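Local coordinates for protein putative SnoaL-like polyketide cyclase (Shewanella putrefaciens, PDB 3GZB) that is a putative SnoaL-like polyketide cyclase of the NTF2-like superfamily, probably acting on a polyketide-like substrate, at residues D143-T146 against M147-L151. Sequence-based numbering, arbitrary orientation. Where two conformers were deposited one is given.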
loop_
_atom_site.group_PDB
_atom_site.type_symbol
_atom_site.label_atom_id
_atom_site.label_comp_id
_atom_site.label_asym_id
_atom_site.label_seq_id
_atom_site.Cartn_x
_atom_site.Cartn_y
_atom_site.Cartn_z
ATOM N N ASP A 143 -8.192 6.299 1.422
ATOM C CA ASP A 143 -9.593 5.967 1.107
ATOM C C ASP A 143 -10.515 7.154 1.436
ATOM O O ASP A 143 -11.201 7.208 2.468
ATOM C CB ASP A 143 -10.020 4.687 1.884
ATOM C CG ASP A 143 -11.419 4.223 1.590
ATOM O OD1 ASP A 143 -12.135 4.829 0.779
ATOM O OD2 ASP A 143 -11.782 3.231 2.253
ATOM N N TYR A 144 -10.548 8.119 0.518
ATOM C CA TYR A 144 -11.324 9.347 0.733
ATOM C C TYR A 144 -12.825 9.095 0.754
ATOM O O TYR A 144 -13.538 9.786 1.460
ATOM C CB TYR A 144 -11.015 10.372 -0.362
ATOM C CG TYR A 144 -9.660 10.993 -0.226
ATOM C CD1 TYR A 144 -9.371 11.803 0.829
ATOM C CD2 TYR A 144 -8.636 10.744 -1.150
ATOM C CE1 TYR A 144 -8.134 12.374 0.986
ATOM C CE2 TYR A 144 -7.375 11.300 -0.979
ATOM C CZ TYR A 144 -7.150 12.113 0.044
ATOM O OH TYR A 144 -5.906 12.711 0.220
ATOM N N GLN A 145 -13.333 8.119 0.002
ATOM C CA GLN A 145 -14.761 7.861 0.042
ATOM C C GLN A 145 -15.208 7.408 1.423
ATOM O O GLN A 145 -16.279 7.852 1.888
ATOM C CB GLN A 145 -15.194 6.843 -1.007
ATOM C CG GLN A 145 -16.734 6.685 -1.089
ATOM C CD GLN A 145 -17.432 7.987 -1.492
ATOM O OE1 GLN A 145 -17.163 8.528 -2.564
ATOM N NE2 GLN A 145 -18.294 8.532 -0.598
ATOM N N THR A 146 -14.412 6.588 2.092
ATOM C CA THR A 146 -14.752 6.177 3.447
ATOM C C THR A 146 -14.760 7.385 4.376
ATOM O O THR A 146 -15.641 7.522 5.255
ATOM C CB THR A 146 -13.860 5.048 3.945
ATOM O OG1 THR A 146 -14.179 3.856 3.192
ATOM C CG2 THR A 146 -14.047 4.769 5.443
HETATM N N MSE A 147 -13.779 8.251 4.243
HETATM C CA MSE A 147 -13.747 9.492 5.002
HETATM C C MSE A 147 -15.027 10.290 4.735
HETATM O O MSE A 147 -15.699 10.782 5.680
HETATM C CB MSE A 147 -12.499 10.305 4.616
HETATM C CG MSE A 147 -12.452 11.617 5.329
HETATM SE SE MSE A 147 -11.226 12.913 4.499
HETATM C CE MSE A 147 -12.304 13.397 3.009
ATOM N N SER A 148 -15.392 10.488 3.478
ATOM C CA SER A 148 -16.597 11.236 3.124
ATOM C C SER A 148 -17.874 10.611 3.724
ATOM O O SER A 148 -18.780 11.332 4.210
ATOM C CB SER A 148 -16.716 11.292 1.607
ATOM O OG SER A 148 -15.715 12.116 1.059
ATOM N N ASP A 149 -17.973 9.290 3.704
ATOM C CA ASP A 149 -19.110 8.588 4.309
ATOM C C ASP A 149 -19.260 8.909 5.806
ATOM O O ASP A 149 -20.352 9.148 6.328
ATOM C CB ASP A 149 -18.961 7.071 4.149
ATOM C CG ASP A 149 -19.006 6.598 2.684
ATOM O OD1 ASP A 149 -19.510 7.345 1.832
ATOM O OD2 ASP A 149 -18.533 5.464 2.438
ATOM N N GLN A 150 -18.139 8.938 6.509
ATOM C CA GLN A 150 -18.155 9.240 7.933
ATOM C C GLN A 150 -18.524 10.693 8.175
ATOM O O GLN A 150 -19.279 10.996 9.126
ATOM C CB GLN A 150 -16.783 8.934 8.557
ATOM C CG GLN A 150 -16.480 7.477 8.649
ATOM C CD GLN A 150 -15.019 7.189 9.002
ATOM O OE1 GLN A 150 -14.320 8.067 9.460
ATOM N NE2 GLN A 150 -14.546 5.985 8.726
ATOM N N LEU A 151 -18.001 11.607 7.364
ATOM C CA LEU A 151 -18.287 13.042 7.534
ATOM C C LEU A 151 -19.729 13.387 7.233
ATOM O O LEU A 151 -20.267 14.369 7.784
ATOM C CB LEU A 151 -17.404 13.871 6.633
ATOM C CG LEU A 151 -15.913 13.917 7.063
ATOM C CD1 LEU A 151 -15.017 14.565 6.002
ATOM C CD2 LEU A 151 -15.756 14.654 8.411
#
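Y144 O accepts from S148 N and, in one conformer of S148, from S148 OG. The backbone S148 N lies 2.8 Å from Y144 O, in a nearly straight bond. In that conformer S148 OG comes within 3.2 Å of Y144 O, above the carbonyl plane; this second bond is less certain. There OG is anti to its own carbonyl carbon (chi1 -70°), which folds the hydroxyl back toward the preceding turn. M147 N bonds to D143 O, and Q150 N to T146 O, in the same i to i+4 pattern. Together these residues form the N-cap and the whole of helix 144-151, the last helix of the chain, which follows strand 134-142 of the curved sheet in this NTF2-like fold. D143 is the N-cap. Its carboxylate grips T146 twice: T146 N reaches D143 OD1 at 3.2 Å, and T146 OG1 lies 2.6 Å from D143 OD2, each from above the carboxylate plane. D143 OD2 also bonds H86 of the second subunit, so the cap is tied to the dimer contact. The other branch of T146, CG2, touches Q150 NE2 at 3.5 Å, while Q150 OE1 bonds A119 N on strand 115-129. A valine in place of T146 has no hydroxyl for D143 OD2, and the carboxylate would probably be freer to turn, even with H86 still bonded. On the exposed side, Q145 NE2 donates to D149 OD1 over 3.0 Å. The bond lies close to the Q145 amide plane but meets the carboxylate from above, the two planes being 36° apart. A bend at chi2 (62°) turns the Q145 amide along the helix toward D149. M147 CE, on its selenomethionine chain, sits at the edge of the Y144 ring, 4.0 Å from CD1. The Y144 hydroxyl is hydrogen-bonded to D53 OD2.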